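Local atomic coordinates of probable enoyl-CoA hydratase/isomerase (Pseudomonas aeruginosa PAO1, PDB entry 5YLO), a protein that probably acts as a Delta3,Delta2-enoyl-CoA isomerase of the crotonase family, moving the double bond of unsaturated acyl-CoA during fatty acid breakdown. Residues A[18-23]-A[53-58]; A[24-29]-A[59-64]; A[103-108]-A[123-128]. All coordinates share one frame; numbering follows the deposited sequence.

How the contacts relate
From the N terminus, strand 15-20 runs into the loop 24-29, passes through helix 31-46 and returns as strand 52-56, which leads into the loop 59-64. Contact 1 closes this excursion by pairing the two strands, and contact 2 pairs the loops that follow them, so the two contacts cross along the chain. Asn27 joins them, its ND2 bonding to Ser58 O. Contact 3 comes later, in series with both, and closes the short excursion from strand 103-107 to strand 124-128. Strands 52-56 and 103-107 are neighbours, which puts contacts 1 and 3 in one sheet. Asn108 reaches back from contact 3 to Gly57 and Ser61.

Contact 1. Residues A[18-23]-A[53-58]; sequences LVLNRP and VVLGGS
Leu18 pairs with Leu55 and Val19 with Gly56 in two parallel strands, whose short segments 18-20 and 53-56 approach to 4.7 Å with their directions 10° apart. Three backbone bonds stitch the ladder: Leu18 N to Val54 O (2.7 Å), Gly56 N to Leu18 O, and Leu20 N to Gly56 O. Between them, the CA hydrogens of Leu55 and Val19 lean on Leu18 O and Gly56 O. On the face that carries Leu18 and Leu55, the side chains pack across the ladder. With its CG opposite the backbone N (chi1 -177°), Leu55 brings CD1 to 3.8 Å from Leu20 CD1, and the same methyl also touches Leu18 O. Leu18 reaches the other way, its CD1 lying 3.9 Å from Val53 CG1. The face of Val19 is simpler, because Gly56 offers no side chain there; Val19 CG1 instead extends along the strand to 3.4 Å from Ser58 OG. Past the ladder the chains stay together through Ser58. Its CB points toward the first segment, and its OG donates to Leu20 O at 2.8 Å, arriving 17° out of the carbonyl plane. Next to this bond, Pro23 CG rests on Ser58 CB (3.5 Å). Leu37 of helix 31-46 packs on both Leu18 and Leu55, while Val54 meets Val195 and Ala199 of helix 191-204. Strand 15-20, helix 31-46 and strand 52-56 thus form a beta-alpha-beta crossover whose two strands belong to the core sheet of the crotonase fold.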
# COMPACT_ATOMS: atom_id res chain seq x y z
N LEU A 18 -8.14 28.06 -4.49
CA LEU A 18 -7.14 28.66 -3.61
C LEU A 18 -5.80 28.56 -4.32
O LEU A 18 -5.23 27.47 -4.43
CB LEU A 18 -7.11 27.96 -2.26
CG LEU A 18 -8.47 27.67 -1.63
CD1 LEU A 18 -8.32 27.04 -0.25
CD2 LEU A 18 -9.31 28.93 -1.55
N VAL A 19 -5.29 29.69 -4.80
CA VAL A 19 -4.06 29.73 -5.57
C VAL A 19 -3.00 30.45 -4.74
O VAL A 19 -3.20 31.59 -4.33
CB VAL A 19 -4.25 30.42 -6.93
CG1 VAL A 19 -3.00 30.28 -7.78
CG2 VAL A 19 -5.47 29.85 -7.65
N LEU A 20 -1.88 29.76 -4.50
CA LEU A 20 -0.70 30.44 -3.98
C LEU A 20 -0.30 31.55 -4.93
O LEU A 20 -0.27 31.35 -6.15
CB LEU A 20 0.45 29.44 -3.80
CG LEU A 20 0.55 28.62 -2.51
CD1 LEU A 20 -0.75 27.88 -2.20
CD2 LEU A 20 1.70 27.63 -2.62
N ASN A 21 -0.02 32.74 -4.39
CA ASN A 21 0.23 33.91 -5.23
C ASN A 21 1.48 34.65 -4.75
O ASN A 21 1.43 35.79 -4.29
CB ASN A 21 -0.97 34.85 -5.24
CG ASN A 21 -0.93 35.82 -6.40
OD1 ASN A 21 -2.07 36.43 -6.71
ND2 ASN A 21 0.12 36.03 -7.02
N ARG A 22 2.62 33.99 -4.87
CA ARG A 22 3.93 34.63 -4.79
C ARG A 22 4.78 34.08 -5.93
O ARG A 22 5.77 33.39 -5.70
CB ARG A 22 4.59 34.41 -3.43
CG ARG A 22 3.88 35.12 -2.28
CD ARG A 22 4.87 35.65 -1.26
NE ARG A 22 5.59 34.57 -0.59
CZ ARG A 22 6.82 34.69 -0.10
NH1 ARG A 22 7.47 35.84 -0.21
NH2 ARG A 22 7.40 33.66 0.50
N PRO A 23 4.40 34.39 -7.18
CA PRO A 23 5.09 33.75 -8.31
C PRO A 23 6.55 34.11 -8.41
O PRO A 23 7.35 33.31 -8.91
CB PRO A 23 4.30 34.25 -9.53
CG PRO A 23 3.05 34.88 -8.98
CD PRO A 23 3.41 35.38 -7.62
N VAL A 53 -12.70 21.90 -3.51
CA VAL A 53 -11.63 22.87 -3.27
C VAL A 53 -10.45 22.53 -4.17
O VAL A 53 -10.04 21.37 -4.25
CB VAL A 53 -11.20 22.89 -1.79
CG1 VAL A 53 -10.03 23.84 -1.60
CG2 VAL A 53 -12.37 23.27 -0.91
N VAL A 54 -9.92 23.55 -4.85
CA VAL A 54 -8.76 23.41 -5.72
C VAL A 54 -7.61 24.21 -5.12
O VAL A 54 -7.80 25.36 -4.72
CB VAL A 54 -9.06 23.88 -7.15
CG1 VAL A 54 -7.80 23.81 -8.00
CG2 VAL A 54 -10.17 23.03 -7.76
N LEU A 55 -6.44 23.59 -5.04
CA LEU A 55 -5.22 24.23 -4.56
C LEU A 55 -4.23 24.29 -5.71
O LEU A 55 -3.80 23.25 -6.22
CB LEU A 55 -4.62 23.47 -3.38
CG LEU A 55 -3.38 24.08 -2.74
CD1 LEU A 55 -3.71 25.42 -2.11
CD2 LEU A 55 -2.78 23.13 -1.72
N GLY A 56 -3.87 25.51 -6.13
CA GLY A 56 -3.00 25.69 -7.26
C GLY A 56 -1.90 26.69 -6.97
O GLY A 56 -1.93 27.43 -5.99
N GLY A 57 -0.90 26.69 -7.86
CA GLY A 57 0.17 27.66 -7.81
C GLY A 57 0.04 28.69 -8.91
O GLY A 57 -0.75 28.56 -9.85
N SER A 58 0.84 29.75 -8.79
CA SER A 58 0.85 30.83 -9.76
C SER A 58 2.12 30.78 -10.59
O SER A 58 3.20 30.48 -10.07
CB SER A 58 0.73 32.20 -9.08
OG SER A 58 -0.62 32.47 -8.72

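Contact 2. Residues A[24-29]-A[59-64]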
# COMPACT_ATOMS: atom_id res chain seq x y z
N GLN A 24 6.94 35.30 -7.94
CA GLN A 24 8.35 35.68 -7.98
C GLN A 24 9.20 34.78 -7.11
O GLN A 24 10.35 34.48 -7.44
CB GLN A 24 8.51 37.14 -7.56
CG GLN A 24 7.87 38.14 -8.51
CD GLN A 24 8.63 39.45 -8.55
OE1 GLN A 24 9.82 39.50 -8.25
NE2 GLN A 24 7.94 40.52 -8.93
N GLN A 25 8.65 34.34 -5.97
CA GLN A 25 9.34 33.43 -5.07
C GLN A 25 9.03 31.97 -5.36
O GLN A 25 9.26 31.11 -4.51
CB GLN A 25 8.98 33.76 -3.62
CG GLN A 25 8.88 35.25 -3.32
CD GLN A 25 10.15 36.01 -3.69
OE1 GLN A 25 11.25 35.48 -3.59
NE2 GLN A 25 9.99 37.25 -4.12
N ARG A 26 8.51 31.67 -6.56
CA ARG A 26 8.00 30.35 -6.91
C ARG A 26 7.00 29.84 -5.88
O ARG A 26 6.94 28.65 -5.57
CB ARG A 26 9.15 29.35 -7.10
CG ARG A 26 10.20 29.80 -8.12
CD ARG A 26 11.30 28.76 -8.31
NE ARG A 26 10.90 27.68 -9.21
CZ ARG A 26 11.12 27.68 -10.52
NH1 ARG A 26 11.74 28.70 -11.10
NH2 ARG A 26 10.72 26.65 -11.26
N ASN A 27 6.20 30.77 -5.34
CA ASN A 27 5.16 30.47 -4.35
C ASN A 27 5.74 29.80 -3.11
O ASN A 27 5.16 28.87 -2.54
CB ASN A 27 4.05 29.60 -4.97
CG ASN A 27 3.39 30.27 -6.16
OD1 ASN A 27 2.50 31.09 -6.00
ND2 ASN A 27 3.84 29.92 -7.35
N ALA A 28 6.90 30.29 -2.67
CA ALA A 28 7.54 29.75 -1.47
C ALA A 28 6.64 29.94 -0.26
O ALA A 28 5.98 30.98 -0.10
CB ALA A 28 8.89 30.43 -1.25
N LEU A 29 6.62 28.94 0.61
CA LEU A 29 5.75 28.94 1.78
C LEU A 29 6.38 29.77 2.90
O LEU A 29 7.49 29.47 3.35
CB LEU A 29 5.49 27.51 2.25
CG LEU A 29 4.67 26.62 1.32
CD1 LEU A 29 4.65 25.17 1.81
CD2 LEU A 29 3.25 27.15 1.16
N GLY A 59 1.98 31.06 -11.88
CA GLY A 59 3.15 31.12 -12.74
C GLY A 59 3.68 29.75 -13.09
O GLY A 59 2.92 28.80 -13.35
N ARG A 60 5.00 29.63 -13.09
CA ARG A 60 5.65 28.43 -13.60
C ARG A 60 5.65 27.29 -12.59
O ARG A 60 5.65 26.12 -12.99
CB ARG A 60 7.09 28.76 -14.01
CG ARG A 60 7.85 27.61 -14.65
CD ARG A 60 9.35 27.82 -14.48
NE ARG A 60 9.74 29.21 -14.68
CZ ARG A 60 10.24 29.69 -15.82
NH1 ARG A 60 10.56 30.97 -15.91
NH2 ARG A 60 10.41 28.89 -16.86
N SER A 61 5.63 27.60 -11.30
CA SER A 61 5.85 26.60 -10.25
C SER A 61 4.64 26.52 -9.33
O SER A 61 3.99 27.53 -9.04
CB SER A 61 7.11 26.93 -9.45
OG SER A 61 8.24 26.99 -10.29
N PHE A 62 4.35 25.30 -8.86
CA PHE A 62 3.30 25.11 -7.87
C PHE A 62 3.74 25.64 -6.51
O PHE A 62 3.08 26.51 -5.93
CB PHE A 62 2.92 23.63 -7.78
CG PHE A 62 1.95 23.31 -6.68
CD1 PHE A 62 0.60 23.60 -6.81
CD2 PHE A 62 2.39 22.71 -5.51
CE1 PHE A 62 -0.29 23.30 -5.80
CE2 PHE A 62 1.51 22.40 -4.49
CZ PHE A 62 0.16 22.70 -4.63
N CYS A 63 4.86 25.14 -6.00
CA CYS A 63 5.40 25.61 -4.73
C CYS A 63 6.82 25.10 -4.51
O CYS A 63 7.06 23.89 -4.49
CB CYS A 63 4.51 25.18 -3.57
SG CYS A 63 5.10 25.78 -1.98
N ALA A 64 7.76 26.03 -4.32
CA ALA A 64 9.17 25.69 -4.12
C ALA A 64 9.51 25.33 -2.68
O ALA A 64 10.68 25.06 -2.39
CB ALA A 64 10.05 26.86 -4.58
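In the crotonase fold the loops at the C-terminal ends of strands 15-20 and 52-56 lie side by side, and here they meet where Ala64 N donates to Arg26 O (3.0 Å, 143° at the hydrogen). The same oxygen receives a CA-H contact from Cys63. Arg26 and Asn27 both have positive phi, a left-handed bend that turns Asn27 inward: its CB lies 3.4 Å from Phe62 O, and its amide is held by Ser58 O, which accepts from ND2, and by Arg22 N, which donates to OD1. Farther out, the Arg26 chain bends at chi3 (80°) and lays its guanidinium across Ser61. The hydroxyl OG sits over one face, 2.7 Å from Arg26 NH2, where the N-H bonds do not point at it. The guanidinium of Arg60 comes close too, with Arg26 NH1 4.1 Å from Arg60 NE, a like-charge approach. Inward, Cys63 SG presses on Leu29 CG at 3.4 Å. Loop 59-64 probably leads, as in crotonase relatives, into the segment that supplies part of the oxyanion hole. Leu20 of strand 15-20 packs against Asn27, Leu29 and Cys63, while helix 114-120 touches Leu29 and Phe62.

Contact 3. Residues A[103-108]-A[123-128]; sequences TVAAVN and DFRIAA
Thr103 O is the carbonyl on which the second strand starts: Phe124 N donates to it at 3.1 Å in the carbonyl plane, and Asp123 N adds a weak, bent bond. Asp123 answers with its side chain, OD2 taking a weak bond from Thr103 N at 3.3 Å. The Thr103 and Asp123 side chains cross at about a right angle, with Thr103 CG2, which lies between the backbone N and the carbonyl carbon, 3.3 Å from Asp123 OD2. From there the ladder continues through Ala105 N to Phe124 O, Ile126 N to Ala105 O, Val107 N to Ile126 O and a nearly straight Ala128 N to Val107 O (171°). Val104 CG2 lies 4.2 Å from Phe124 CD2, and the ring turns its edge to Thr103 O. On the other face, Ala105 CB touches Arg125 CG (3.8 Å) and Val107 CB touches Ala127 CB (3.9 Å). These are adjacent parallel strands in the central sheet of the crotonase fold, 4.7 Å apart at closest approach of their axes and 20° askew. Strand 103-107 ends in an inverse gamma turn centred on Val107, which presents Asn108 to the loop after strand 52-56: OD1 accepts from Gly57 N, and ND2 makes weak bonds to Ser61 O and Gly59 O. The Arg125 guanidinium is tied down by three carbonyls, NH1 donating to Ala119 O and Cys122 O and NE to Leu181 O. Phe198 of helix 191-204 stacks edge-to-face with Phe124. Asp123 is bridged to Lys214 and to Lys162 of the second subunit, whose Glu159 accepts from Arg125 N.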
# COMPACT_ATOMS: atom_id res chain seq x y z
N THR A 103 -10.80 17.70 -2.06
CA THR A 103 -9.72 18.63 -2.37
C THR A 103 -8.91 18.10 -3.55
O THR A 103 -8.62 16.90 -3.63
CB THR A 103 -8.81 18.86 -1.15
OG1 THR A 103 -7.54 19.36 -1.58
CG2 THR A 103 -8.62 17.58 -0.37
N VAL A 104 -8.55 19.00 -4.47
CA VAL A 104 -7.76 18.67 -5.64
C VAL A 104 -6.56 19.60 -5.68
O VAL A 104 -6.69 20.81 -5.47
CB VAL A 104 -8.58 18.79 -6.95
CG1 VAL A 104 -7.76 18.31 -8.14
CG2 VAL A 104 -9.88 18.03 -6.84
N ALA A 105 -5.39 19.04 -5.96
CA ALA A 105 -4.15 19.80 -6.08
C ALA A 105 -3.78 19.90 -7.56
O ALA A 105 -3.54 18.88 -8.21
CB ALA A 105 -3.02 19.15 -5.29
N ALA A 106 -3.74 21.12 -8.07
CA ALA A 106 -3.38 21.38 -9.47
C ALA A 106 -1.90 21.72 -9.51
O ALA A 106 -1.50 22.87 -9.34
CB ALA A 106 -4.23 22.51 -10.05
N VAL A 107 -1.08 20.70 -9.75
CA VAL A 107 0.37 20.86 -9.77
C VAL A 107 0.77 21.49 -11.10
O VAL A 107 1.14 20.79 -12.05
CB VAL A 107 1.08 19.52 -9.53
CG1 VAL A 107 2.57 19.73 -9.36
CG2 VAL A 107 0.50 18.83 -8.31
N ASN A 108 0.69 22.82 -11.18
CA ASN A 108 0.99 23.53 -12.42
C ASN A 108 2.48 23.53 -12.75
O ASN A 108 2.84 23.69 -13.92
CB ASN A 108 0.47 24.96 -12.33
CG ASN A 108 0.89 25.65 -11.04
OD1 ASN A 108 0.35 25.36 -9.97
ND2 ASN A 108 1.85 26.55 -11.14
N ASP A 123 -6.80 15.26 -1.75
CA ASP A 123 -7.33 13.95 -2.12
C ASP A 123 -6.86 13.53 -3.50
O ASP A 123 -6.55 12.36 -3.73
CB ASP A 123 -8.86 13.96 -2.05
CG ASP A 123 -9.38 14.18 -0.64
OD1 ASP A 123 -8.70 13.74 0.31
OD2 ASP A 123 -10.45 14.80 -0.49
N PHE A 124 -6.80 14.48 -4.43
CA PHE A 124 -6.45 14.19 -5.81
C PHE A 124 -5.31 15.09 -6.26
O PHE A 124 -5.12 16.19 -5.72
CB PHE A 124 -7.65 14.36 -6.74
CG PHE A 124 -8.84 13.52 -6.35
CD1 PHE A 124 -8.93 12.20 -6.77
CD2 PHE A 124 -9.85 14.04 -5.56
CE1 PHE A 124 -10.02 11.42 -6.41
CE2 PHE A 124 -10.94 13.27 -5.20
CZ PHE A 124 -11.02 11.96 -5.63
N ARG A 125 -4.55 14.63 -7.25
CA ARG A 125 -3.45 15.39 -7.81
C ARG A 125 -3.48 15.27 -9.32
O ARG A 125 -3.34 14.17 -9.86
CB ARG A 125 -2.10 14.92 -7.25
CG ARG A 125 -1.70 15.61 -5.96
CD ARG A 125 -0.65 14.81 -5.20
NE ARG A 125 -1.09 13.44 -4.95
CZ ARG A 125 -1.94 13.09 -3.99
NH1 ARG A 125 -2.46 14.02 -3.20
NH2 ARG A 125 -2.29 11.82 -3.84
N ILE A 126 -3.67 16.40 -10.00
CA ILE A 126 -3.54 16.51 -11.44
C ILE A 126 -2.35 17.41 -11.73
O ILE A 126 -2.30 18.55 -11.24
CB ILE A 126 -4.82 17.05 -12.09
CG1 ILE A 126 -6.03 16.21 -11.69
CG2 ILE A 126 -4.67 17.08 -13.61
CD1 ILE A 126 -7.34 16.76 -12.19
N ALA A 127 -1.40 16.91 -12.51
CA ALA A 127 -0.14 17.61 -12.73
C ALA A 127 0.03 17.96 -14.20
O ALA A 127 -0.39 17.20 -15.08
CB ALA A 127 1.05 16.77 -12.26
N ALA A 128 0.63 19.11 -14.45
CA ALA A 128 1.06 19.46 -15.80
C ALA A 128 2.32 18.67 -16.16
O ALA A 128 3.07 18.21 -15.30
CB ALA A 128 1.32 20.96 -15.91